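Local coordinates for ftsY (Mycoplasma mycoides, PDB 1ZU4), which serves as the bacterial receptor for the signal recognition particle, its NG domain joining a helical bundle to a P-loop-type domain of the SRP54 family, at residues I107-G112 against K218-V223; A123-Y128 against I284-V289; I138-T143 against Q150-W155; G201-K206 against S251-V256. All blocks are in the same frame, centred on the assembly; numbering follows the deposited sequence.

Contact 1 of 4, residues I107-G112 against K218-V223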
loop_
_atom_site.group_PDB
_atom_site.type_symbol
_atom_site.label_atom_id
_atom_site.label_comp_id
_atom_site.label_asym_id
_atom_site.label_seq_id
_atom_site.Cartn_x
_atom_site.Cartn_y
_atom_site.Cartn_z
ATOM N N ILE A 107 4.427 11.118 -13.148
ATOM C CA ILE A 107 4.498 9.788 -13.729
ATOM C C ILE A 107 4.711 8.750 -12.625
ATOM O O ILE A 107 5.721 8.785 -11.948
ATOM C CB ILE A 107 5.620 9.690 -14.810
ATOM C CG1 ILE A 107 5.451 10.773 -15.890
ATOM C CG2 ILE A 107 5.581 8.325 -15.417
ATOM C CD1 ILE A 107 6.603 10.848 -16.974
ATOM N N PHE A 108 3.767 7.817 -12.481
ATOM C CA PHE A 108 3.851 6.789 -11.454
ATOM C C PHE A 108 3.867 5.432 -12.117
ATOM O O PHE A 108 3.025 5.153 -12.998
ATOM C CB PHE A 108 2.614 6.787 -10.544
ATOM C CG PHE A 108 2.403 8.031 -9.772
ATOM C CD1 PHE A 108 1.190 8.222 -9.127
ATOM C CD2 PHE A 108 3.405 9.023 -9.681
ATOM C CE1 PHE A 108 0.964 9.396 -8.397
ATOM C CE2 PHE A 108 3.200 10.190 -8.956
ATOM C CZ PHE A 108 2.021 10.372 -8.283
ATOM N N MET A 109 4.783 4.572 -11.700
ATOM C CA MET A 109 4.689 3.158 -12.126
ATOM C C MET A 109 4.082 2.257 -11.074
ATOM O O MET A 109 4.325 2.426 -9.920
ATOM C CB MET A 109 6.068 2.615 -12.439
ATOM C CG MET A 109 6.849 3.456 -13.399
ATOM S SD MET A 109 8.378 2.608 -13.707
ATOM C CE MET A 109 8.737 3.290 -15.343
ATOM N N LEU A 110 3.315 1.268 -11.469
ATOM C CA LEU A 110 2.859 0.290 -10.522
ATOM C C LEU A 110 3.624 -1.000 -10.804
ATOM O O LEU A 110 3.832 -1.361 -11.966
ATOM C CB LEU A 110 1.376 0.067 -10.625
ATOM C CG LEU A 110 0.356 1.084 -10.065
ATOM C CD1 LEU A 110 -0.045 0.676 -8.727
ATOM C CD2 LEU A 110 0.771 2.551 -10.090
ATOM N N VAL A 111 4.142 -1.609 -9.742
ATOM C CA VAL A 111 4.992 -2.814 -9.880
ATOM C C VAL A 111 4.572 -3.870 -8.877
ATOM O O VAL A 111 3.783 -3.598 -7.977
ATOM C CB VAL A 111 6.500 -2.517 -9.678
ATOM C CG1 VAL A 111 7.013 -1.525 -10.716
ATOM C CG2 VAL A 111 6.810 -2.064 -8.215
ATOM N N GLY A 112 5.137 -5.060 -9.028
ATOM C CA GLY A 112 4.869 -6.189 -8.154
ATOM C C GLY A 112 4.736 -7.465 -8.973
ATOM O O GLY A 112 4.676 -7.429 -10.221
ATOM N N LYS A 218 14.367 5.535 -19.288
ATOM C CA LYS A 218 15.075 6.307 -20.303
ATOM C C LYS A 218 14.107 7.085 -21.195
ATOM O O LYS A 218 14.328 8.245 -21.502
ATOM C CB LYS A 218 16.002 5.383 -21.114
ATOM C CG LYS A 218 17.308 4.921 -20.339
ATOM C CD LYS A 218 17.981 6.184 -19.697
ATOM C CE LYS A 218 19.512 6.152 -19.740
ATOM N NZ LYS A 218 20.099 7.533 -19.579
ATOM N N ILE A 219 12.995 6.462 -21.558
ATOM C CA ILE A 219 11.993 7.163 -22.361
ATOM C C ILE A 219 11.385 8.356 -21.603
ATOM O O ILE A 219 11.200 9.458 -22.179
ATOM C CB ILE A 219 10.836 6.196 -22.801
ATOM C CG1 ILE A 219 11.318 5.367 -23.990
ATOM C CG2 ILE A 219 9.633 7.014 -23.303
ATOM C CD1 ILE A 219 10.593 4.110 -24.210
ATOM N N ILE A 220 11.037 8.122 -20.333
ATOM C CA ILE A 220 10.275 9.123 -19.576
ATOM C C ILE A 220 11.163 10.271 -19.063
ATOM O O ILE A 220 10.739 11.435 -19.081
ATOM C CB ILE A 220 9.333 8.518 -18.476
ATOM C CG1 ILE A 220 10.126 8.005 -17.265
ATOM C CG2 ILE A 220 8.420 7.410 -19.064
ATOM C CD1 ILE A 220 9.324 7.099 -16.339
ATOM N N GLN A 221 12.386 9.951 -18.668
ATOM C CA GLN A 221 13.328 10.958 -18.159
ATOM C C GLN A 221 13.752 12.003 -19.206
ATOM O O GLN A 221 14.261 13.072 -18.853
ATOM C CB GLN A 221 14.511 10.269 -17.509
ATOM C CG GLN A 221 14.092 9.465 -16.302
ATOM C CD GLN A 221 15.167 8.615 -15.768
ATOM O OE1 GLN A 221 16.047 8.222 -16.494
ATOM N NE2 GLN A 221 15.095 8.271 -14.476
ATOM N N GLN A 222 13.505 11.709 -20.482
ATOM C CA GLN A 222 13.689 12.717 -21.540
ATOM C C GLN A 222 12.643 13.811 -21.441
ATOM O O GLN A 222 12.865 14.929 -21.911
ATOM C CB GLN A 222 13.579 12.091 -22.934
ATOM C CG GLN A 222 14.776 11.213 -23.292
ATOM C CD GLN A 222 14.595 10.633 -24.647
ATOM O OE1 GLN A 222 14.574 11.358 -25.634
ATOM N NE2 GLN A 222 14.414 9.321 -24.716
ATOM N N VAL A 223 11.502 13.494 -20.834
ATOM C CA VAL A 223 10.416 14.472 -20.695
ATOM C C VAL A 223 10.360 15.104 -19.278
ATOM O O VAL A 223 10.048 16.303 -19.113
ATOM C CB VAL A 223 9.076 13.847 -21.128
ATOM C CG1 VAL A 223 8.017 14.831 -21.102
ATOM C CG2 VAL A 223 9.202 13.288 -22.550
#
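I220 pushes its side chain from helix 206-221 against I107 and M109 of strand 106-111, in the P-loop NTPase-type fold. The helix belongs to the beta-alpha-beta crossover from strand 194-198 to strand 230-236 and passes over this strand on the way. From CB outward, I220 meets the strand atom by atom. Its CB already touches, 3.9 Å from CD1 of I107. CG2 keeps further back, 4.4 Å from that same I107 CD1. CG1 sits between the backbone N and the carbonyl carbon (chi1 73°), and from there the extended chi2 sends CD1 to the sheet. At the tip, I220 CD1 lies 4.0 Å from I107 CG2 and equally far, 4.0 Å, from M109 CE. The two isoleucines thus run alongside each other in opposite directions, the end of each lying against the branch or base of the other. M109 is different: its extended chain meets I220 tip to tip through the terminal methyl. All three side chains are buried, and V180 and I184 of helix 176-189 close round I220 as well. F108 and L110 alternate to the other face of the sheet, where helix 118-131 covers them. Beyond I220, Q221 NE2 bonds to A227 O in the following loop, and V223 N donates to I220 O at 2.8 Å.

Contact 2 of 4, residues A123-Y128 against I284-V289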
loop_
_atom_site.group_PDB
_atom_site.type_symbol
_atom_site.label_atom_id
_atom_site.label_comp_id
_atom_site.label_asym_id
_atom_site.label_seq_id
_atom_site.Cartn_x
_atom_site.Cartn_y
_atom_site.Cartn_z
ATOM N N ALA A 123 -6.229 1.248 -11.852
ATOM C CA ALA A 123 -7.555 1.786 -12.203
ATOM C C ALA A 123 -8.145 2.683 -11.097
ATOM O O ALA A 123 -8.693 3.744 -11.391
ATOM C CB ALA A 123 -8.517 0.641 -12.519
ATOM N N LYS A 124 -8.003 2.258 -9.835
ATOM C CA LYS A 124 -8.492 2.994 -8.688
ATOM C C LYS A 124 -7.697 4.271 -8.509
ATOM O O LYS A 124 -8.272 5.290 -8.187
ATOM C CB LYS A 124 -8.462 2.149 -7.420
ATOM C CG LYS A 124 -9.537 1.043 -7.480
ATOM C CD LYS A 124 -9.600 0.233 -6.245
ATOM C CE LYS A 124 -10.618 -0.907 -6.441
ATOM N NZ LYS A 124 -11.094 -1.427 -5.126
ATOM N N MET A 125 -6.390 4.205 -8.759
ATOM C CA MET A 125 -5.572 5.387 -8.714
ATOM C C MET A 125 -5.900 6.395 -9.797
ATOM O O MET A 125 -5.884 7.588 -9.523
ATOM C CB MET A 125 -4.112 5.025 -8.752
ATOM C CG MET A 125 -3.541 4.777 -7.352
ATOM S SD MET A 125 -1.797 4.810 -7.596
ATOM C CE MET A 125 -1.352 6.481 -7.185
ATOM N N ALA A 126 -6.155 5.937 -11.022
ATOM C CA ALA A 126 -6.575 6.852 -12.087
ATOM C C ALA A 126 -7.876 7.606 -11.694
ATOM O O ALA A 126 -7.957 8.838 -11.833
ATOM C CB ALA A 126 -6.779 6.076 -13.437
ATOM N N ASN A 127 -8.868 6.846 -11.245
ATOM C CA ASN A 127 -10.138 7.389 -10.733
ATOM C C ASN A 127 -9.966 8.389 -9.574
ATOM O O ASN A 127 -10.679 9.383 -9.523
ATOM C CB ASN A 127 -11.098 6.267 -10.263
ATOM C CG ASN A 127 -12.530 6.785 -10.036
ATOM O OD1 ASN A 127 -13.050 6.793 -8.904
ATOM N ND2 ASN A 127 -13.144 7.259 -11.105
ATOM N N TYR A 128 -9.030 8.104 -8.666
ATOM C CA TYR A 128 -8.733 8.947 -7.514
ATOM C C TYR A 128 -8.279 10.329 -7.961
ATOM O O TYR A 128 -8.735 11.365 -7.406
ATOM C CB TYR A 128 -7.654 8.283 -6.630
ATOM C CG TYR A 128 -7.212 9.072 -5.411
ATOM C CD1 TYR A 128 -7.792 8.871 -4.153
ATOM C CD2 TYR A 128 -6.153 9.983 -5.505
ATOM C CE1 TYR A 128 -7.325 9.614 -3.023
ATOM C CE2 TYR A 128 -5.712 10.704 -4.422
ATOM C CZ TYR A 128 -6.284 10.544 -3.198
ATOM O OH TYR A 128 -5.752 11.298 -2.149
ATOM N N ILE A 284 3.832 2.972 3.311
ATOM C CA ILE A 284 2.572 2.663 2.701
ATOM C C ILE A 284 1.996 4.044 2.322
ATOM O O ILE A 284 1.992 4.947 3.161
ATOM C CB ILE A 284 1.640 1.921 3.700
ATOM C CG1 ILE A 284 2.253 0.585 4.123
ATOM C CG2 ILE A 284 0.241 1.703 3.084
ATOM C CD1 ILE A 284 1.567 -0.027 5.309
ATOM N N LYS A 285 1.507 4.193 1.079
ATOM C CA LYS A 285 1.022 5.493 0.605
ATOM C C LYS A 285 -0.451 5.533 0.221
ATOM O O LYS A 285 -1.069 6.604 0.247
ATOM C CB LYS A 285 1.883 6.026 -0.545
ATOM C CG LYS A 285 3.366 6.299 -0.095
ATOM C CD LYS A 285 4.129 7.022 -1.128
ATOM C CE LYS A 285 5.558 7.298 -0.631
ATOM N NZ LYS A 285 6.265 8.182 -1.606
ATOM N N MET A 286 -1.004 4.392 -0.152
ATOM C CA MET A 286 -2.420 4.312 -0.489
ATOM C C MET A 286 -2.857 3.003 0.115
ATOM O O MET A 286 -2.079 2.061 0.185
ATOM C CB MET A 286 -2.677 4.218 -2.012
ATOM C CG MET A 286 -2.273 5.438 -2.857
ATOM S SD MET A 286 -3.321 6.898 -2.647
ATOM C CE MET A 286 -4.370 6.744 -4.060
ATOM N N ILE A 287 -4.096 2.958 0.560
ATOM C CA ILE A 287 -4.674 1.741 1.105
ATOM C C ILE A 287 -6.045 1.456 0.460
ATOM O O ILE A 287 -6.904 2.331 0.414
ATOM C CB ILE A 287 -4.817 1.811 2.645
ATOM C CG1 ILE A 287 -5.351 0.486 3.208
ATOM C CG2 ILE A 287 -5.629 3.064 3.111
ATOM C CD1 ILE A 287 -5.438 0.482 4.740
ATOM N N GLY A 288 -6.216 0.223 -0.011
ATOM C CA GLY A 288 -7.464 -0.274 -0.626
ATOM C C GLY A 288 -8.468 -0.689 0.442
ATOM O O GLY A 288 -8.174 -1.540 1.319
ATOM N N VAL A 289 -9.655 -0.094 0.379
ATOM C CA VAL A 289 -10.641 -0.222 1.467
ATOM C C VAL A 289 -11.817 -1.161 1.089
ATOM O O VAL A 289 -12.667 -1.513 1.929
ATOM C CB VAL A 289 -11.133 1.195 1.836
ATOM C CG1 VAL A 289 -12.624 1.218 2.195
ATOM C CG2 VAL A 289 -10.237 1.796 2.922
#
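M286 lays its terminal methyl over the face of the Y128 ring, a Met-aromatic contact between strand 284-288 and helix 118-131, the helix that packs on one face of the P-loop-type sheet. The methyl leads. CE lies 3.9 Å from the centroid of the Y128 ring and 10° off its normal, so its C-H groups meet the pi face near the middle. M286 SD is at 4.8 Å from that centroid and 11° off the normal. Both atoms lie above the ring, the methyl nearer, with the SD-CE bond slanting across the ring; the sulfur sits above the face at a distance, a longer Met-aromatic contact beside the closer CH-pi contact of the methyl. Two bends bring this about: M286 turns at chi2 and again at chi3 (-99°), folding the chain so that CE comes to lie over the ring. Y128 does its share with CG anti to the backbone N, which swings the ring out from the helix toward the strand. M125, one turn earlier, approaches the same methyl from another direction and lies across M286. L296 of the neighbouring strand 296-298 touches both methionines, so the pair is part of a wider apolar layer. K124 of the same helix turns to a polar partner instead, its NZ bonded to K292 O. M125 meets M286 through CG, which sits 3.9 Å from M286 CE.

Contact 3 of 4, residues I138-T143 against Q150-W155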
loop_
_atom_site.group_PDB
_atom_site.type_symbol
_atom_site.label_atom_id
_atom_site.label_comp_id
_atom_site.label_asym_id
_atom_site.label_seq_id
_atom_site.Cartn_x
_atom_site.Cartn_y
_atom_site.Cartn_z
ATOM N N ILE A 138 -3.357 6.233 -18.738
ATOM C CA ILE A 138 -2.807 4.927 -18.375
ATOM C C ILE A 138 -2.073 4.302 -19.571
ATOM O O ILE A 138 -2.566 4.342 -20.732
ATOM C CB ILE A 138 -3.931 3.962 -17.940
ATOM C CG1 ILE A 138 -4.601 4.461 -16.643
ATOM C CG2 ILE A 138 -3.428 2.547 -17.759
ATOM C CD1 ILE A 138 -6.020 3.942 -16.490
ATOM N N ALA A 139 -0.902 3.723 -19.265
ATOM C CA ALA A 139 -0.098 2.996 -20.223
ATOM C C ALA A 139 -0.196 1.590 -19.804
ATOM O O ALA A 139 0.408 1.206 -18.809
ATOM C CB ALA A 139 1.432 3.459 -20.215
ATOM N N ALA A 140 -0.958 0.819 -20.570
ATOM C CA ALA A 140 -1.101 -0.628 -20.404
ATOM C C ALA A 140 0.159 -1.379 -20.849
ATOM O O ALA A 140 0.135 -2.112 -21.864
ATOM C CB ALA A 140 -2.309 -1.115 -21.227
ATOM N N ALA A 141 1.240 -1.234 -20.081
ATOM C CA ALA A 141 2.548 -1.794 -20.461
ATOM C C ALA A 141 2.833 -3.167 -19.867
ATOM O O ALA A 141 3.949 -3.675 -19.994
ATOM C CB ALA A 141 3.679 -0.827 -20.115
ATOM N N ASP A 142 1.819 -3.763 -19.231
ATOM C CA ASP A 142 1.861 -5.183 -18.913
ATOM C C ASP A 142 1.282 -5.892 -20.112
ATOM O O ASP A 142 0.078 -6.190 -20.165
ATOM C CB ASP A 142 1.046 -5.505 -17.663
ATOM C CG ASP A 142 1.263 -6.919 -17.163
ATOM O OD1 ASP A 142 1.691 -7.806 -17.938
ATOM O OD2 ASP A 142 1.003 -7.150 -15.970
ATOM N N THR A 143 2.149 -6.151 -21.084
ATOM C CA THR A 143 1.759 -6.783 -22.343
ATOM C C THR A 143 1.901 -8.315 -22.269
ATOM O O THR A 143 1.659 -8.992 -23.262
ATOM C CB THR A 143 2.602 -6.244 -23.541
ATOM O OG1 THR A 143 3.977 -6.580 -23.329
ATOM C CG2 THR A 143 2.497 -4.719 -23.696
ATOM N N GLN A 150 -7.257 -6.090 -21.337
ATOM C CA GLN A 150 -8.728 -6.245 -21.366
ATOM C C GLN A 150 -9.368 -5.596 -20.137
ATOM O O GLN A 150 -10.357 -4.882 -20.267
ATOM C CB GLN A 150 -9.232 -7.718 -21.447
ATOM C CG GLN A 150 -8.433 -8.790 -22.234
ATOM C CD GLN A 150 -8.236 -8.498 -23.714
ATOM O OE1 GLN A 150 -7.795 -7.413 -24.098
ATOM N NE2 GLN A 150 -8.515 -9.496 -24.553
ATOM N N GLN A 151 -8.790 -5.850 -18.959
ATOM C CA GLN A 151 -9.282 -5.279 -17.700
ATOM C C GLN A 151 -9.311 -3.763 -17.736
ATOM O O GLN A 151 -10.333 -3.157 -17.426
ATOM C CB GLN A 151 -8.429 -5.736 -16.513
ATOM C CG GLN A 151 -8.634 -7.176 -16.123
ATOM C CD GLN A 151 -7.583 -7.686 -15.165
ATOM O OE1 GLN A 151 -7.124 -6.957 -14.271
ATOM N NE2 GLN A 151 -7.199 -8.949 -15.334
ATOM N N LEU A 152 -8.177 -3.156 -18.085
ATOM C CA LEU A 152 -8.082 -1.710 -18.185
ATOM C C LEU A 152 -9.157 -1.116 -19.103
ATOM O O LEU A 152 -9.809 -0.117 -18.748
ATOM C CB LEU A 152 -6.670 -1.315 -18.614
ATOM C CG LEU A 152 -5.661 -1.516 -17.484
ATOM C CD1 LEU A 152 -4.227 -1.223 -17.947
ATOM C CD2 LEU A 152 -6.031 -0.690 -16.240
ATOM N N GLU A 153 -9.356 -1.751 -20.266
ATOM C CA GLU A 153 -10.417 -1.356 -21.219
ATOM C C GLU A 153 -11.812 -1.416 -20.605
ATOM O O GLU A 153 -12.605 -0.486 -20.796
ATOM C CB GLU A 153 -10.406 -2.233 -22.461
ATOM C CG GLU A 153 -9.375 -1.845 -23.475
ATOM C CD GLU A 153 -9.098 -2.983 -24.398
ATOM O OE1 GLU A 153 -9.334 -4.149 -23.999
ATOM O OE2 GLU A 153 -8.652 -2.722 -25.525
ATOM N N GLU A 154 -12.088 -2.515 -19.898
ATOM C CA GLU A 154 -13.332 -2.703 -19.155
ATOM C C GLU A 154 -13.538 -1.519 -18.232
ATOM O O GLU A 154 -14.454 -0.728 -18.460
ATOM C CB GLU A 154 -13.310 -3.996 -18.331
ATOM C CG GLU A 154 -14.693 -4.426 -17.765
ATOM C CD GLU A 154 -14.594 -5.336 -16.522
ATOM O OE1 GLU A 154 -13.556 -6.031 -16.356
ATOM O OE2 GLU A 154 -15.563 -5.355 -15.706
ATOM N N TRP A 155 -12.657 -1.389 -17.229
ATOM C CA TRP A 155 -12.743 -0.339 -16.209
ATOM C C TRP A 155 -12.923 1.056 -16.820
ATOM O O TRP A 155 -13.619 1.899 -16.241
ATOM C CB TRP A 155 -11.486 -0.318 -15.333
ATOM C CG TRP A 155 -11.361 -1.389 -14.280
ATOM C CD1 TRP A 155 -10.729 -2.583 -14.411
ATOM C CD2 TRP A 155 -11.822 -1.329 -12.920
ATOM N NE1 TRP A 155 -10.779 -3.286 -13.231
ATOM C CE2 TRP A 155 -11.447 -2.541 -12.300
ATOM C CE3 TRP A 155 -12.522 -0.372 -12.169
ATOM C CZ2 TRP A 155 -11.749 -2.831 -10.961
ATOM C CZ3 TRP A 155 -12.823 -0.666 -10.831
ATOM C CH2 TRP A 155 -12.433 -1.886 -10.246
#
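Just past the point where A140 meets L152, D142 OD1 is gripped twice: R145 NH1 forms a salt bridge with it, and F144 N adds a weak hydrogen bond. Both partners come from the short connection into helix 146-156, so the carboxylate probably helps hold the turn from strand to helix. The unit is a beta-alpha-beta crossover, strand 136-140 through helix 146-156 to strand 164-167, and the contact is its first half. A140 is the centre of an inverse gamma turn, with a weak bond from A141 N to A139 O, and its methyl faces the helix. There it meets one branch of L152: A140 CB lies 3.8 Å from L152 CD1. The same CD1 is 3.9 Å from I138 CG2, which comes from a direction roughly at right angles to the first. I138 offers this branch because CG2 stands anti to its backbone N, and the two side chains lie across one another. L152 goes on to touch L122 of helix 118-131 and L166 of strand 164-167, so it sits where two helices and two strands converge. A139 and A141 point to the other face of the sheet, onto helix 176-189. Further along helix 146-156, W155 makes a cation-pi contact with R159. Three buried apolar side chains meet through methyl groups alone, so strand and helix are joined here by van der Waals contact, without directional bonds between them.

Contact 4 of 4, residues G201-K206 against S251-V256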
loop_
_atom_site.group_PDB
_atom_site.type_symbol
_atom_site.label_atom_id
_atom_site.label_comp_id
_atom_site.label_asym_id
_atom_site.label_seq_id
_atom_site.Cartn_x
_atom_site.Cartn_y
_atom_site.Cartn_z
ATOM N N GLY A 201 5.286 -8.377 -13.776
ATOM C CA GLY A 201 6.310 -8.776 -12.829
ATOM C C GLY A 201 6.362 -10.246 -12.494
ATOM O O GLY A 201 5.369 -10.830 -12.059
ATOM N N ARG A 202 7.544 -10.829 -12.691
ATOM C CA ARG A 202 7.876 -12.177 -12.207
ATOM C C ARG A 202 9.340 -12.165 -11.789
ATOM O O ARG A 202 10.182 -11.767 -12.582
ATOM C CB ARG A 202 7.779 -13.195 -13.335
ATOM C CG ARG A 202 6.432 -13.545 -13.875
ATOM C CD ARG A 202 6.688 -14.725 -14.767
ATOM N NE ARG A 202 5.575 -15.055 -15.649
ATOM C CZ ARG A 202 5.665 -15.933 -16.648
ATOM N NH1 ARG A 202 6.819 -16.559 -16.917
ATOM N NH2 ARG A 202 4.595 -16.181 -17.388
ATOM N N LEU A 203 9.666 -12.599 -10.577
ATOM C CA LEU A 203 11.087 -12.751 -10.192
ATOM C C LEU A 203 11.912 -13.536 -11.233
ATOM O O LEU A 203 13.055 -13.177 -11.513
ATOM C CB LEU A 203 11.218 -13.418 -8.822
ATOM C CG LEU A 203 10.580 -12.762 -7.583
ATOM C CD1 LEU A 203 11.213 -11.396 -7.211
ATOM C CD2 LEU A 203 9.099 -12.635 -7.740
ATOM N N GLN A 204 11.308 -14.564 -11.826
ATOM C CA GLN A 204 11.927 -15.421 -12.853
ATOM C C GLN A 204 12.563 -14.636 -14.000
ATOM O O GLN A 204 13.670 -14.977 -14.461
ATOM C CB GLN A 204 10.864 -16.350 -13.464
ATOM C CG GLN A 204 11.385 -17.221 -14.637
ATOM C CD GLN A 204 10.327 -17.507 -15.713
ATOM O OE1 GLN A 204 9.741 -16.578 -16.289
ATOM N NE2 GLN A 204 10.100 -18.794 -16.001
ATOM N N ASN A 205 11.827 -13.626 -14.478
ATOM C CA ASN A 205 12.255 -12.798 -15.602
ATOM C C ASN A 205 13.009 -11.539 -15.128
ATOM O O ASN A 205 12.978 -10.516 -15.819
ATOM C CB ASN A 205 11.043 -12.329 -16.449
ATOM C CG ASN A 205 10.383 -13.448 -17.274
ATOM O OD1 ASN A 205 11.041 -14.354 -17.825
ATOM N ND2 ASN A 205 9.060 -13.352 -17.399
ATOM N N LYS A 206 13.660 -11.605 -13.965
ATOM C CA LYS A 206 14.406 -10.458 -13.396
ATOM C C LYS A 206 15.191 -9.588 -14.365
ATOM O O LYS A 206 15.082 -8.368 -14.309
ATOM C CB LYS A 206 15.349 -10.898 -12.283
ATOM C CG LYS A 206 15.997 -9.729 -11.508
ATOM C CD LYS A 206 16.957 -10.273 -10.473
ATOM C CE LYS A 206 17.603 -9.164 -9.702
ATOM N NZ LYS A 206 18.390 -9.678 -8.522
ATOM N N SER A 251 11.335 -5.835 -3.929
ATOM C CA SER A 251 12.044 -4.579 -3.744
ATOM C C SER A 251 13.493 -4.589 -4.252
ATOM O O SER A 251 14.110 -3.533 -4.263
ATOM C CB SER A 251 11.958 -4.078 -2.285
ATOM O OG SER A 251 12.876 -4.727 -1.440
ATOM N N LYS A 252 14.027 -5.742 -4.693
ATOM C CA LYS A 252 15.421 -5.807 -5.228
ATOM C C LYS A 252 15.472 -5.654 -6.763
ATOM O O LYS A 252 16.536 -5.509 -7.384
ATOM C CB LYS A 252 16.118 -7.128 -4.850
ATOM C CG LYS A 252 16.021 -7.573 -3.401
ATOM C CD LYS A 252 16.365 -6.450 -2.444
ATOM C CE LYS A 252 16.395 -6.932 -1.005
ATOM N NZ LYS A 252 17.684 -6.595 -0.315
ATOM N N VAL A 253 14.301 -5.695 -7.367
ATOM C CA VAL A 253 14.157 -5.738 -8.804
ATOM C C VAL A 253 13.835 -4.311 -9.267
ATOM O O VAL A 253 14.110 -3.933 -10.398
ATOM C CB VAL A 253 13.004 -6.740 -9.172
ATOM C CG1 VAL A 253 12.589 -6.610 -10.589
ATOM C CG2 VAL A 253 13.403 -8.190 -8.845
ATOM N N ALA A 254 13.238 -3.527 -8.362
ATOM C CA ALA A 254 12.735 -2.211 -8.707
ATOM C C ALA A 254 13.034 -1.315 -7.548
ATOM O O ALA A 254 13.073 -1.763 -6.389
ATOM C CB ALA A 254 11.223 -2.274 -8.995
ATOM N N ASP A 255 13.285 -0.056 -7.858
ATOM C CA ASP A 255 13.531 0.931 -6.831
ATOM C C ASP A 255 12.189 1.536 -6.409
ATOM O O ASP A 255 11.725 2.532 -6.965
ATOM C CB ASP A 255 14.555 1.976 -7.292
ATOM C CG ASP A 255 15.975 1.365 -7.483
ATOM O OD1 ASP A 255 16.543 0.772 -6.541
ATOM O OD2 ASP A 255 16.541 1.509 -8.590
ATOM N N VAL A 256 11.598 0.891 -5.408
ATOM C CA VAL A 256 10.214 1.089 -4.991
ATOM C C VAL A 256 10.222 2.310 -4.096
ATOM O O VAL A 256 11.103 2.414 -3.234
ATOM C CB VAL A 256 9.701 -0.164 -4.194
ATOM C CG1 VAL A 256 8.307 0.097 -3.521
ATOM C CG2 VAL A 256 9.672 -1.464 -5.098
HETATM O O HOH W 1 18.865 -6.261 -8.097
#
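V253 lays its CG2 branch against the stem of K206, with V253 CG2 4.0 Å from K206 CG. The lysine is fully extended beyond CG, and CG itself stands anti to the backbone N (chi1 -171°), so the aliphatic chain crosses the valine and carries the ammonium on past it. Further round, L203 CD1 reaches the same methyl, V253 CG2, at a looser 4.2 Å. Two loops of the P-loop-type domain meet here: one follows strand 194-198 and leads into helix 206-221, the other links helix 241-250 to strand 258-262. In the first, G201 closes a DTAG sequence, consistent with the DxxG motif of this family. V253 is buried, covered further by L209 and M210 of helix 206-221, whereas L203 and K206 are exposed. At the outer edge a water links K206 NZ, a weak bond at 3.5 Å, to the carbonyl O of K252; the latter separation is unusually short, so the bridge is doubtful in detail. Within the first loop, R202 NH1 donates to Q204 OE1 at 3.0 Å, the acceptor lying in the guanidinium plane while the donor is tilted 33° from the amide's carbonyl plane.

From the N terminus, strand 106-111 opens contact 1, which closes only at 218-223, at the end of helix 206-221. Helix 118-131 then opens contact 2, whose partner strand comes at 284-289, so contacts 1 and 2 cross. Contact 3 closes within a single strand-helix step and nests inside both loops. After it, 201-206 opens contact 4 before contact 1 has closed; these two cross, while contact 4 ends inside contact 2. Side chains bridge neighbours: F108 on M125 joins contacts 1 and 2, A126 on I138 joins 2 and 3, and V111 on V256 joins 1 and 4. Together they tie helices on both faces of the sheet, and two loops, into one domain.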